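Local atomic coordinates of PrimPol AEP domain (PP-N190) (Cyanophage S-2L, PDB entry 6ZP9), a protein that probably makes DNA primers and DNA strands as the archaeo-eukaryotic primase (AEP) domain of the primase-polymerase of a phage whose DNA carries 2-aminoadenine in place of adenine. Residues A[113-118]-A[177-182]; A[35-40]-A[47-52]; A[89-94]-A[150-155]; A[139-144]-A[189-194]. All coordinates share one frame; numbering follows the deposited sequence.

Interaction 1 (A[113-118]-A[177-182])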
loop_
_atom_site.group_PDB
_atom_site.type_symbol
_atom_site.label_atom_id
_atom_site.label_comp_id
_atom_site.label_asym_id
_atom_site.label_seq_id
_atom_site.Cartn_x
_atom_site.Cartn_y
_atom_site.Cartn_z
ATOM N N SER A 113 11.835 1.677 -0.998
ATOM C CA SER A 113 11.741 2.567 -2.151
ATOM C C SER A 113 11.017 3.855 -1.786
ATOM O O SER A 113 11.394 4.941 -2.244
ATOM C CB SER A 113 11.020 1.867 -3.300
ATOM O OG SER A 113 11.728 0.714 -3.719
ATOM N N PHE A 114 9.945 3.748 -0.992
ATOM C CA PHE A 114 9.262 4.914 -0.443
ATOM C C PHE A 114 8.453 4.478 0.766
ATOM O O PHE A 114 8.262 3.289 1.019
ATOM C CB PHE A 114 8.366 5.611 -1.473
ATOM C CG PHE A 114 7.144 4.824 -1.880
ATOM C CD1 PHE A 114 7.220 3.878 -2.881
ATOM C CD2 PHE A 114 5.910 5.086 -1.314
ATOM C CE1 PHE A 114 6.104 3.181 -3.294
ATOM C CE2 PHE A 114 4.773 4.391 -1.722
ATOM C CZ PHE A 114 4.877 3.431 -2.721
ATOM N N GLN A 115 8.000 5.465 1.524
ATOM C CA GLN A 115 7.195 5.238 2.710
ATOM C C GLN A 115 5.945 6.096 2.618
ATOM O O GLN A 115 5.856 7.016 1.802
ATOM C CB GLN A 115 7.994 5.542 3.994
ATOM C CG GLN A 115 9.235 4.662 4.115
ATOM C CD GLN A 115 10.055 4.951 5.343
ATOM O OE1 GLN A 115 10.689 6.009 5.443
ATOM N NE2 GLN A 115 10.078 4.004 6.284
ATOM N N LEU A 116 4.963 5.770 3.450
ATOM C CA LEU A 116 3.684 6.457 3.401
ATOM C C LEU A 116 3.190 6.716 4.815
ATOM O O LEU A 116 3.133 5.793 5.637
ATOM C CB LEU A 116 2.650 5.647 2.615
ATOM C CG LEU A 116 1.353 6.413 2.337
ATOM C CD1 LEU A 116 0.919 6.211 0.898
ATOM C CD2 LEU A 116 0.272 5.944 3.291
ATOM N N ARG A 117 2.854 7.964 5.075
ATOM C CA ARG A 117 2.225 8.342 6.333
ATOM C C ARG A 117 0.718 8.280 6.130
ATOM O O ARG A 117 0.188 8.967 5.258
ATOM C CB ARG A 117 2.687 9.771 6.740
ATOM C CG ARG A 117 2.544 10.142 8.208
ATOM C CD ARG A 117 3.862 10.687 8.775
ATOM N NE ARG A 117 4.543 11.563 7.828
ATOM C CZ ARG A 117 5.865 11.740 7.760
ATOM N NH1 ARG A 117 6.376 12.559 6.843
ATOM N NH2 ARG A 117 6.678 11.112 8.604
ATOM N N THR A 118 0.019 7.478 6.894
ATOM C CA THR A 118 -1.402 7.256 6.646
ATOM C C THR A 118 -2.304 8.255 7.344
ATOM O O THR A 118 -3.445 8.440 6.908
ATOM C CB THR A 118 -1.831 5.864 7.110
ATOM O OG1 THR A 118 -1.695 5.788 8.536
ATOM C CG2 THR A 118 -0.985 4.785 6.446
ATOM N N GLN A 177 0.321 10.875 3.051
ATOM C CA GLN A 177 1.413 11.530 2.344
ATOM C C GLN A 177 2.554 10.551 2.081
ATOM O O GLN A 177 2.989 9.838 2.994
ATOM C CB GLN A 177 1.940 12.722 3.156
ATOM C CG GLN A 177 3.193 13.361 2.591
ATOM C CD GLN A 177 2.886 14.433 1.572
ATOM O OE1 GLN A 177 1.723 14.739 1.309
ATOM N NE2 GLN A 177 3.930 15.012 0.985
ATOM N N ILE A 178 3.052 10.538 0.842
ATOM C CA ILE A 178 4.255 9.784 0.507
ATOM C C ILE A 178 5.476 10.564 0.973
ATOM O O ILE A 178 5.522 11.795 0.863
ATOM C CB ILE A 178 4.300 9.495 -1.001
ATOM C CG1 ILE A 178 3.286 8.397 -1.304
ATOM C CG2 ILE A 178 5.710 9.077 -1.451
ATOM C CD1 ILE A 178 3.088 8.156 -2.736
ATOM N N PHE A 179 6.464 9.856 1.522
ATOM C CA PHE A 179 7.691 10.511 1.946
ATOM C C PHE A 179 8.855 9.529 1.838
ATOM O O PHE A 179 8.667 8.323 1.684
ATOM C CB PHE A 179 7.546 11.087 3.364
ATOM C CG PHE A 179 7.480 10.042 4.450
ATOM C CD1 PHE A 179 6.311 9.323 4.677
ATOM C CD2 PHE A 179 8.593 9.789 5.254
ATOM C CE1 PHE A 179 6.246 8.359 5.684
ATOM C CE2 PHE A 179 8.541 8.830 6.270
ATOM C CZ PHE A 179 7.365 8.114 6.487
ATOM N N ASN A 180 10.073 10.075 1.878
ATOM C CA ASN A 180 11.310 9.294 1.785
ATOM C C ASN A 180 11.381 8.449 0.509
ATOM O O ASN A 180 11.924 7.339 0.512
ATOM C CB ASN A 180 11.504 8.417 3.028
ATOM C CG ASN A 180 11.965 9.212 4.233
ATOM O OD1 ASN A 180 12.457 10.341 4.101
ATOM N ND2 ASN A 180 11.840 8.620 5.414
ATOM N N ALA A 181 10.846 8.974 -0.592
ATOM C CA ALA A 181 11.028 8.305 -1.874
ATOM C C ALA A 181 12.486 8.407 -2.316
ATOM O O ALA A 181 13.124 9.451 -2.184
ATOM C CB ALA A 181 10.107 8.901 -2.938
ATOM N N THR A 182 13.027 7.297 -2.807
ATOM C CA THR A 182 14.421 7.252 -3.219
ATOM C C THR A 182 14.590 7.012 -4.703
ATOM O O THR A 182 15.678 7.253 -5.229
ATOM C CB THR A 182 15.174 6.139 -2.471
ATOM O OG1 THR A 182 14.678 4.873 -2.909
ATOM C CG2 THR A 182 14.962 6.245 -0.977
#
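Phe-179 has a first torsion of 70°, which sets CG between its own backbone N and carbonyl carbon and brings the ring back over the neighbouring strand; Arg-117, bent at its second and third torsions, lays its guanidinium on that ring. The two belong to one edge of an antiparallel sheet in the AEP domain, where outermost strand 177-179 pairs with strand 114-117. Gln-115 and Phe-179 form a hydrogen-bonded pair, N to O 2.9 Å in both directions, and Arg-117 with Gln-177 forms the next, Arg-117 N lying 2.8 Å from Gln-177 O. Between them is a non-hydrogen-bonded pair in which Leu-116 CD1 meets Ile-178 CG1 at 3.9 Å, on the side covered by helix 16-25. On the other side the Phe-179 ring is sandwiched. Guanidinium and ring centres are 3.8 Å apart with planes at 14°, a cation-pi stack in the Arg-117 conformer described here; a second one is modelled. Against the opposite ring face Gln-115 CB makes a CH-pi contact, 3.9 Å from the centroid. The Gln-115 amide is held at both ends: NE2 bonds to His-125 and Val-101, and OE1 accepts from Asn-180. Toward strand 123-129, Ser-113 and Phe-114 both face Tyr-126, a classic beta bulge. That Asn-180 bond is nearly straight, 175° at the hydrogen, with ND2 2.9 Å from OE1 of Gln-115 and the two amide planes nearly coplanar.

Interaction 2 (A[35-40]-A[47-52])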
loop_
_atom_site.group_PDB
_atom_site.type_symbol
_atom_site.label_atom_id
_atom_site.label_comp_id
_atom_site.label_asym_id
_atom_site.label_seq_id
_atom_site.Cartn_x
_atom_site.Cartn_y
_atom_site.Cartn_z
ATOM N N TYR A 35 -9.768 0.685 -7.028
ATOM C CA TYR A 35 -10.036 1.492 -5.849
ATOM C C TYR A 35 -10.969 0.734 -4.913
ATOM O O TYR A 35 -11.901 0.059 -5.363
ATOM C CB TYR A 35 -10.672 2.814 -6.272
ATOM C CG TYR A 35 -11.025 3.789 -5.179
ATOM C CD1 TYR A 35 -10.042 4.335 -4.355
ATOM C CD2 TYR A 35 -12.346 4.217 -5.001
ATOM C CE1 TYR A 35 -10.365 5.256 -3.361
ATOM C CE2 TYR A 35 -12.677 5.138 -4.009
ATOM C CZ TYR A 35 -11.683 5.657 -3.196
ATOM O OH TYR A 35 -11.991 6.579 -2.213
ATOM N N ARG A 36 -10.708 0.831 -3.612
ATOM C CA ARG A 36 -11.618 0.293 -2.605
ATOM C C ARG A 36 -11.894 1.392 -1.595
ATOM O O ARG A 36 -10.962 1.943 -1.003
ATOM C CB ARG A 36 -11.050 -0.953 -1.908
ATOM C CG ARG A 36 -12.113 -1.722 -1.112
ATOM C CD ARG A 36 -11.671 -3.120 -0.678
ATOM N NE ARG A 36 -12.302 -3.525 0.580
ATOM C CZ ARG A 36 -13.292 -4.409 0.696
ATOM N NH1 ARG A 36 -13.791 -4.678 1.897
ATOM N NH2 ARG A 36 -13.776 -5.027 -0.374
ATOM N N ALA A 37 -13.161 1.741 -1.426
ATOM C CA ALA A 37 -13.574 2.698 -0.410
ATOM C C ALA A 37 -14.176 1.907 0.748
ATOM O O ALA A 37 -15.110 1.122 0.546
ATOM C CB ALA A 37 -14.577 3.701 -0.985
ATOM N N ILE A 38 -13.626 2.085 1.946
ATOM C CA ILE A 38 -14.042 1.324 3.119
ATOM C C ILE A 38 -14.581 2.292 4.162
ATOM O O ILE A 38 -13.942 3.309 4.459
ATOM C CB ILE A 38 -12.888 0.490 3.705
ATOM C CG1 ILE A 38 -12.250 -0.369 2.607
ATOM C CG2 ILE A 38 -13.397 -0.377 4.854
ATOM C CD1 ILE A 38 -11.145 -1.254 3.111
ATOM N N TRP A 39 -15.753 1.972 4.717
ATOM C CA TRP A 39 -16.367 2.840 5.713
ATOM C C TRP A 39 -15.600 2.761 7.036
ATOM O O TRP A 39 -15.235 1.669 7.484
ATOM C CB TRP A 39 -17.827 2.439 5.917
ATOM C CG TRP A 39 -18.602 3.432 6.703
ATOM C CD1 TRP A 39 -19.098 3.275 7.971
ATOM C CD2 TRP A 39 -18.969 4.750 6.285
ATOM N NE1 TRP A 39 -19.752 4.425 8.367
ATOM C CE2 TRP A 39 -19.689 5.341 7.347
ATOM C CE3 TRP A 39 -18.759 5.487 5.118
ATOM C CZ2 TRP A 39 -20.195 6.639 7.274
ATOM C CZ3 TRP A 39 -19.269 6.777 5.046
ATOM C CH2 TRP A 39 -19.982 7.338 6.119
ATOM N N PRO A 40 -15.335 3.896 7.686
ATOM C CA PRO A 40 -14.446 3.874 8.856
ATOM C C PRO A 40 -15.019 3.169 10.070
ATOM O O PRO A 40 -14.234 2.738 10.921
ATOM C CB PRO A 40 -14.211 5.363 9.153
ATOM C CG PRO A 40 -14.537 6.062 7.900
ATOM C CD PRO A 40 -15.629 5.272 7.249
ATOM N N LYS A 47 -21.361 -1.141 3.131
ATOM C CA LYS A 47 -20.678 -1.921 2.107
ATOM C C LYS A 47 -19.518 -1.141 1.482
ATOM O O LYS A 47 -19.650 0.033 1.126
ATOM C CB LYS A 47 -21.672 -2.328 1.025
ATOM C CG LYS A 47 -21.122 -3.284 -0.006
ATOM C CD LYS A 47 -22.191 -3.612 -1.031
ATOM C CE LYS A 47 -21.787 -4.794 -1.878
ATOM N NZ LYS A 47 -22.818 -5.045 -2.914
ATOM N N ALA A 48 -18.374 -1.806 1.336
ATOM C CA ALA A 48 -17.238 -1.189 0.659
ATOM C C ALA A 48 -17.531 -1.011 -0.828
ATOM O O ALA A 48 -18.268 -1.791 -1.435
ATOM C CB ALA A 48 -15.977 -2.041 0.835
ATOM N N TRP A 49 -16.953 0.035 -1.420
ATOM C CA TRP A 49 -16.998 0.213 -2.868
ATOM C C TRP A 49 -15.793 -0.464 -3.494
ATOM O O TRP A 49 -14.673 -0.325 -3.000
ATOM C CB TRP A 49 -16.961 1.685 -3.271
ATOM C CG TRP A 49 -18.018 2.569 -2.721
ATOM C CD1 TRP A 49 -18.975 2.260 -1.795
ATOM C CD2 TRP A 49 -18.221 3.938 -3.069
ATOM N NE1 TRP A 49 -19.769 3.360 -1.548
ATOM C CE2 TRP A 49 -19.321 4.403 -2.320
ATOM C CE3 TRP A 49 -17.579 4.819 -3.951
ATOM C CZ2 TRP A 49 -19.792 5.710 -2.423
ATOM C CZ3 TRP A 49 -18.044 6.119 -4.047
ATOM C CH2 TRP A 49 -19.142 6.550 -3.290
ATOM N N THR A 50 -16.018 -1.174 -4.592
ATOM C CA THR A 50 -14.936 -1.768 -5.368
ATOM C C THR A 50 -15.141 -1.326 -6.809
ATOM O O THR A 50 -16.128 -1.703 -7.451
ATOM C CB THR A 50 -14.927 -3.285 -5.248
ATOM O OG1 THR A 50 -16.235 -3.773 -5.532
ATOM C CG2 THR A 50 -14.558 -3.701 -3.846
ATOM N N THR A 51 -14.215 -0.536 -7.332
ATOM C CA THR A 51 -14.502 0.212 -8.545
ATOM C C THR A 51 -13.182 0.655 -9.169
ATOM O O THR A 51 -12.147 0.666 -8.493
ATOM C CB THR A 51 -15.395 1.416 -8.219
ATOM O OG1 THR A 51 -15.921 1.980 -9.421
ATOM C CG2 THR A 51 -14.615 2.464 -7.449
ATOM N N PRO A 52 -13.176 0.990 -10.462
ATOM C CA PRO A 52 -11.980 1.608 -11.047
ATOM C C PRO A 52 -11.641 2.920 -10.350
ATOM O O PRO A 52 -12.514 3.654 -9.876
ATOM C CB PRO A 52 -12.379 1.841 -12.508
ATOM C CG PRO A 52 -13.438 0.788 -12.782
ATOM C CD PRO A 52 -14.185 0.647 -11.490
#
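Tyr-35 and Thr-51 satisfy each other's backbone: Tyr-35 N donates to Thr-51 O at 2.8 Å, and Thr-51 N returns a bond to Tyr-35 O at 3.1 Å. Two residues along, Ala-37 and Trp-49 do the same, with Ala-37 N 3.0 Å from Trp-49 O and Trp-49 N 2.9 Å from Ala-37 O. Trp-49 O also receives a CA-H...O contact from Arg-36, whose CA is 3.1 Å away. The alternate residues Arg-36 and Ile-38 make their backbone bonds with Tyr-69 and Asn-67, so strand 35-38 is bonded along both edges. Among the side chains, Tyr-35 OH bonds to Ser-68 OG. The Tyr-35 ring, its CG anti to the backbone N (chi1 180°), stands beside Thr-51, whose CG2 meets the ring edge in plane, 3.8 Å from CD2. Over the guanidinium of Arg-36 sits the methyl of Ala-48, with CB 3.6 Å from CZ, an apolar cover for one face of the cation. On the face shared by Tyr-35 and Thr-51, Ala-37 CB packs on Trp-49 CB at 3.9 Å, and the Trp-49 indole continues toward Phe-66 and helix 55-64. Alternating hydrogen-bonded and non-hydrogen-bonded pairs between chain-adjacent strands define this as an antiparallel beta hairpin, with 49-52 outermost in its four-stranded sheet.

Interaction 3 (A[89-94]-A[150-155])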
loop_
_atom_site.group_PDB
_atom_site.type_symbol
_atom_site.label_atom_id
_atom_site.label_comp_id
_atom_site.label_asym_id
_atom_site.label_seq_id
_atom_site.Cartn_x
_atom_site.Cartn_y
_atom_site.Cartn_z
ATOM N N PHE A 89 5.565 -4.957 0.595
ATOM C CA PHE A 89 5.178 -3.846 1.458
ATOM C C PHE A 89 4.690 -4.388 2.793
ATOM O O PHE A 89 4.263 -5.545 2.893
ATOM C CB PHE A 89 4.085 -2.993 0.799
ATOM C CG PHE A 89 2.929 -3.801 0.257
ATOM C CD1 PHE A 89 2.962 -4.289 -1.044
ATOM C CD2 PHE A 89 1.827 -4.076 1.045
ATOM C CE1 PHE A 89 1.917 -5.040 -1.548
ATOM C CE2 PHE A 89 0.775 -4.821 0.548
ATOM C CZ PHE A 89 0.817 -5.303 -0.755
ATOM N N GLY A 90 4.735 -3.536 3.815
ATOM C CA GLY A 90 4.211 -3.960 5.102
ATOM C C GLY A 90 4.159 -2.824 6.099
ATOM O O GLY A 90 4.526 -1.683 5.805
ATOM N N GLU A 91 3.698 -3.160 7.297
ATOM C CA GLU A 91 3.525 -2.179 8.356
ATOM C C GLU A 91 3.602 -2.893 9.694
ATOM O O GLU A 91 3.217 -4.058 9.805
ATOM C CB GLU A 91 2.171 -1.458 8.236
ATOM C CG GLU A 91 0.985 -2.424 8.303
ATOM C CD GLU A 91 -0.383 -1.750 8.216
ATOM O OE1 GLU A 91 -0.560 -0.631 8.745
ATOM O OE2 GLU A 91 -1.300 -2.351 7.620
ATOM N N TRP A 92 4.086 -2.185 10.711
ATOM C CA TRP A 92 3.955 -2.674 12.076
ATOM C C TRP A 92 2.566 -2.351 12.611
ATOM O O TRP A 92 1.975 -1.322 12.278
ATOM C CB TRP A 92 5.037 -2.078 12.975
ATOM C CG TRP A 92 6.355 -2.789 12.777
ATOM C CD1 TRP A 92 6.693 -4.042 13.226
ATOM C CD2 TRP A 92 7.494 -2.310 12.046
ATOM N NE1 TRP A 92 7.970 -4.362 12.826
ATOM C CE2 TRP A 92 8.484 -3.320 12.101
ATOM C CE3 TRP A 92 7.775 -1.123 11.352
ATOM C CZ2 TRP A 92 9.734 -3.178 11.495
ATOM C CZ3 TRP A 92 9.019 -0.988 10.747
ATOM C CH2 TRP A 92 9.982 -2.013 10.823
ATOM N N ASP A 93 2.032 -3.261 13.423
ATOM C CA ASP A 93 0.700 -3.063 13.987
ATOM C C ASP A 93 0.656 -1.867 14.927
ATOM O O ASP A 93 -0.407 -1.264 15.110
ATOM C CB ASP A 93 0.241 -4.328 14.724
ATOM C CG ASP A 93 -1.254 -4.546 14.631
ATOM O OD1 ASP A 93 -1.943 -3.715 14.011
ATOM O OD2 ASP A 93 -1.747 -5.545 15.209
ATOM N N ASP A 94 1.782 -1.527 15.579
ATOM C CA ASP A 94 1.844 -0.444 16.556
ATOM C C ASP A 94 3.310 -0.091 16.785
ATOM O O ASP A 94 4.213 -0.661 16.160
ATOM C CB ASP A 94 1.142 -0.826 17.863
ATOM C CG ASP A 94 1.686 -2.105 18.489
ATOM O OD1 ASP A 94 2.913 -2.362 18.460
ATOM O OD2 ASP A 94 0.865 -2.866 19.038
ATOM N N GLY A 150 8.677 -8.630 11.525
ATOM C CA GLY A 150 7.580 -8.679 12.476
ATOM C C GLY A 150 6.445 -7.737 12.115
ATOM O O GLY A 150 5.827 -7.134 13.008
ATOM N N PHE A 151 6.152 -7.599 10.825
ATOM C CA PHE A 151 5.029 -6.797 10.386
ATOM C C PHE A 151 3.700 -7.456 10.771
ATOM O O PHE A 151 3.626 -8.634 11.138
ATOM C CB PHE A 151 5.082 -6.613 8.870
ATOM C CG PHE A 151 6.083 -5.595 8.405
ATOM C CD1 PHE A 151 6.421 -4.508 9.202
ATOM C CD2 PHE A 151 6.675 -5.714 7.153
ATOM C CE1 PHE A 151 7.330 -3.556 8.768
ATOM C CE2 PHE A 151 7.597 -4.772 6.707
ATOM C CZ PHE A 151 7.919 -3.685 7.511
ATOM N N ASP A 152 2.636 -6.669 10.665
ATOM C CA ASP A 152 1.261 -7.164 10.652
ATOM C C ASP A 152 1.092 -8.272 9.610
ATOM O O ASP A 152 1.259 -8.038 8.411
ATOM C CB ASP A 152 0.345 -5.972 10.348
ATOM C CG ASP A 152 -1.125 -6.320 10.335
ATOM O OD1 ASP A 152 -1.498 -7.514 10.277
ATOM O OD2 ASP A 152 -1.923 -5.358 10.358
ATOM N N THR A 153 0.751 -9.485 10.070
ATOM C CA THR A 153 0.696 -10.652 9.185
ATOM C C THR A 153 -0.565 -10.712 8.333
ATOM O O THR A 153 -0.678 -11.608 7.489
ATOM C CB THR A 153 0.810 -11.950 9.995
ATOM O OG1 THR A 153 -0.389 -12.145 10.752
ATOM C CG2 THR A 153 1.987 -11.889 10.943
ATOM N N THR A 154 -1.505 -9.785 8.534
ATOM C CA THR A 154 -2.723 -9.742 7.729
ATOM C C THR A 154 -2.427 -9.441 6.263
ATOM O O THR A 154 -3.090 -9.977 5.365
ATOM C CB THR A 154 -3.669 -8.682 8.294
ATOM O OG1 THR A 154 -4.204 -9.133 9.544
ATOM C CG2 THR A 154 -4.815 -8.390 7.330
ATOM N N ASN A 155 -1.438 -8.585 5.997
ATOM C CA ASN A 155 -1.199 -8.045 4.652
ATOM C C ASN A 155 -0.337 -8.995 3.815
ATOM O O ASN A 155 0.764 -8.655 3.382
ATOM C CB ASN A 155 -0.542 -6.668 4.752
ATOM C CG ASN A 155 -1.314 -5.703 5.631
ATOM O OD1 ASN A 155 -2.545 -5.636 5.584
ATOM N ND2 ASN A 155 -0.586 -4.944 6.441
HETATM O O HOH W 1 3.027 -6.980 4.688
HETATM O O HOH W 2 2.247 -5.956 7.002
HETATM O O HOH W 3 3.284 -5.843 13.799
HETATM O O HOH W 4 -1.919 -3.006 11.393
#
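ND2 of Asn-155 is engaged twice: it donates to Glu-91 OE2 at 2.9 Å, on the anti lone pair of that oxygen, and to a water that also accepts from Glu-91 N. The same water donates to Asp-152 O, 2.7 Å from it, and so ties three residues from both segments together. Glu-91 OE1 has a separate, weak bond from His-124. The backbones are joined directly by Asp-152 N, 2.8 Å from Glu-91 O. One water donates to both Asp-93 OD1 and Asp-152 OD2, bridging two carboxylates that do not bond to each other directly; Asp-93 OD1 also forms a salt bridge with Lys-121. The Glu-x-Asp spacing of 91 and 93, at the end of edge strand 85-90, resembles the acidic motif of archaeo-eukaryotic primases, and the loop following helix 135-149 packs against it. Below this polar layer the two segments meet through aromatic groups. Phe-151, with CG anti to its carbonyl carbon (chi1 -77°), directs its CE1 edge at the face of Trp-92 in a T-shaped pair, centroids of the six-membered rings 4.6 Å apart and planes at 67°. One face of the Phe-151 ring lies over the backbone of Gly-90, whose CA makes a CH-pi contact 4.0 Å from the centroid. The indole NE1 of Trp-92 bonds to Ala-149 O. Asp-152 opens a type I turn to Asn-155, and its OD1 accepts from Thr-154 N at 2.9 Å, closing an Asx turn.

Interaction 4 (A[139-144]-A[189-194])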
loop_
_atom_site.group_PDB
_atom_site.type_symbol
_atom_site.label_atom_id
_atom_site.label_comp_id
_atom_site.label_asym_id
_atom_site.label_seq_id
_atom_site.Cartn_x
_atom_site.Cartn_y
_atom_site.Cartn_z
ATOM N N THR A 139 4.395 -13.982 -3.364
ATOM C CA THR A 139 3.817 -14.456 -2.111
ATOM C C THR A 139 4.909 -14.877 -1.140
ATOM O O THR A 139 4.835 -14.581 0.061
ATOM C CB THR A 139 2.851 -15.621 -2.372
ATOM O OG1 THR A 139 1.758 -15.180 -3.190
ATOM C CG2 THR A 139 2.302 -16.176 -1.066
ATOM N N GLU A 140 5.951 -15.535 -1.655
ATOM C CA GLU A 140 7.054 -15.971 -0.807
ATOM C C GLU A 140 7.863 -14.788 -0.290
ATOM O O GLU A 140 8.205 -14.741 0.896
ATOM C CB GLU A 140 7.951 -16.942 -1.572
ATOM C CG GLU A 140 9.191 -17.389 -0.790
ATOM C CD GLU A 140 8.868 -18.331 0.368
ATOM O OE1 GLU A 140 7.686 -18.725 0.518
ATOM O OE2 GLU A 140 9.803 -18.688 1.125
ATOM N N LEU A 141 8.163 -13.818 -1.161
ATOM C CA LEU A 141 8.885 -12.622 -0.730
ATOM C C LEU A 141 8.112 -11.864 0.338
ATOM O O LEU A 141 8.694 -11.397 1.326
ATOM C CB LEU A 141 9.147 -11.705 -1.924
ATOM C CG LEU A 141 10.204 -12.141 -2.935
ATOM C CD1 LEU A 141 10.136 -11.290 -4.201
ATOM C CD2 LEU A 141 11.596 -12.093 -2.324
ATOM N N GLN A 142 6.798 -11.712 0.144
ATOM C CA GLN A 142 5.994 -10.944 1.088
ATOM C C GLN A 142 5.930 -11.645 2.437
ATOM O O GLN A 142 6.005 -10.994 3.489
ATOM C CB GLN A 142 4.589 -10.723 0.512
ATOM C CG GLN A 142 3.641 -9.886 1.374
ATOM C CD GLN A 142 3.765 -8.391 1.119
ATOM O OE1 GLN A 142 4.798 -7.905 0.677
ATOM N NE2 GLN A 142 2.694 -7.658 1.394
ATOM N N ALA A 143 5.819 -12.973 2.427
ATOM C CA ALA A 143 5.794 -13.724 3.676
ATOM C C ALA A 143 7.121 -13.604 4.410
ATOM O O ALA A 143 7.148 -13.436 5.637
ATOM C CB ALA A 143 5.461 -15.190 3.400
ATOM N N ARG A 144 8.231 -13.678 3.677
ATOM C CA ARG A 144 9.535 -13.535 4.310
ATOM C C ARG A 144 9.729 -12.136 4.872
ATOM O O ARG A 144 10.334 -11.967 5.942
ATOM C CB ARG A 144 10.638 -13.866 3.313
ATOM C CG ARG A 144 10.635 -15.317 2.897
ATOM C CD ARG A 144 11.902 -15.629 2.138
ATOM N NE ARG A 144 11.890 -16.966 1.560
ATOM C CZ ARG A 144 12.977 -17.592 1.115
ATOM N NH1 ARG A 144 14.163 -16.992 1.196
ATOM N NH2 ARG A 144 12.878 -18.812 0.589
ATOM N N GLY A 189 15.160 -11.517 -7.203
ATOM C CA GLY A 189 16.100 -12.565 -6.846
ATOM C C GLY A 189 17.067 -12.119 -5.769
ATOM O O GLY A 189 17.357 -12.869 -4.835
ATOM N N GLN A 190 17.583 -10.896 -5.885
ATOM C CA GLN A 190 18.424 -10.352 -4.827
ATOM C C GLN A 190 17.645 -10.239 -3.528
ATOM O O GLN A 190 18.172 -10.521 -2.451
ATOM C CB GLN A 190 18.982 -8.987 -5.244
ATOM C CG GLN A 190 19.852 -9.043 -6.487
ATOM C CD GLN A 190 20.640 -7.766 -6.711
ATOM O OE1 GLN A 190 20.067 -6.703 -6.958
ATOM N NE2 GLN A 190 21.963 -7.863 -6.619
ATOM N N MET A 191 16.374 -9.842 -3.613
ATOM C CA MET A 191 15.558 -9.700 -2.413
ATOM C C MET A 191 15.339 -11.049 -1.741
ATOM O O MET A 191 15.308 -11.143 -0.507
ATOM C CB MET A 191 14.221 -9.038 -2.772
ATOM C CG MET A 191 13.362 -8.694 -1.576
ATOM S SD MET A 191 14.093 -7.373 -0.582
ATOM C CE MET A 191 13.535 -5.945 -1.514
ATOM N N LEU A 192 15.206 -12.111 -2.538
ATOM C CA LEU A 192 15.029 -13.441 -1.967
ATOM C C LEU A 192 16.244 -13.865 -1.148
ATOM O O LEU A 192 16.102 -14.610 -0.175
ATOM C CB LEU A 192 14.748 -14.446 -3.082
ATOM C CG LEU A 192 14.182 -15.805 -2.673
ATOM C CD1 LEU A 192 12.916 -15.641 -1.830
ATOM C CD2 LEU A 192 13.897 -16.630 -3.909
ATOM N N GLN A 193 17.439 -13.389 -1.505
ATOM C CA GLN A 193 18.643 -13.749 -0.761
ATOM C C GLN A 193 18.753 -13.005 0.563
ATOM O O GLN A 193 19.222 -13.574 1.550
ATOM C CB GLN A 193 19.880 -13.466 -1.598
ATOM C CG GLN A 193 19.938 -14.240 -2.887
ATOM C CD GLN A 193 21.315 -14.210 -3.469
ATOM O OE1 GLN A 193 22.152 -15.055 -3.139
ATOM N NE2 GLN A 193 21.583 -13.215 -4.310
ATOM N N VAL A 194 18.343 -11.733 0.607
ATOM C CA VAL A 194 18.458 -10.957 1.838
ATOM C C VAL A 194 17.325 -11.244 2.822
ATOM O O VAL A 194 17.500 -11.039 4.025
ATOM C CB VAL A 194 18.540 -9.456 1.508
ATOM C CG1 VAL A 194 19.470 -9.240 0.341
ATOM C CG2 VAL A 194 17.171 -8.890 1.196
#
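Segments 139-144 and 189-194 are helical and run in broadly the same direction, their axes inclined at 35° and 10.0 Å apart at closest approach. The backbones come nearest at Leu-141 and Leu-192, whose CA atoms are 6.3 Å apart, and those two residues with Arg-144 carry most of the contact. Leu-141 places CD2 against the opposing backbone, 3.6 Å from Leu-192 N, and the same methyl touches Met-191 CG at 3.9 Å. Leu-192, its CG anti to the backbone N (chi1 -165°), reaches toward the other helix and sets CD1 over the centre of the Arg-144 guanidinium, 3.5 Å from CZ. That flat group is held by its edge: NE and NH2 of Arg-144 grip OE2 of Glu-140 side-on, at 2.7 and 3.1 Å, with the oxygen in the guanidinium plane, while NH1 bonds to Leu-195 O just past the C-terminal helix. Met-191 sends its own end away, to Trp-127 and Phe-129 of the sheet beneath both helices. Since the two bonds to Glu-140 lie in the guanidinium plane, a face is left for the leucine methyl, so one arginine serves as a polar and an apolar partner at once; its charge may also suit the carbonyl end of helix 188-194, although Glu-140 already offsets part of it.

Interactions 1 and 3 reach the same antiparallel sheet, through strands 114-117 and 177-179 in one and strand 85-90 in the other; their centres are 16 Å apart. Interactions 3 and 4 touch directly: Gln-142 probably bonds through NE2 to Asn-155 O (2.9 Å) and through OE1 to Phe-89 N (3.0 Å), joining helix 135-149 to both segments of interaction 3. Interaction 2 lies in the other sheet, its centre about 23 Å from that of interaction 1 and 30 Å from that of interaction 4. Interaction 3 holds Glu-91 and Asp-93, candidate acidic residues of the active site. A bound calcium ion is about 8 Å from the Ser-113 side chain (interaction 1) and about 10 Å from that of Met-191 (interaction 4).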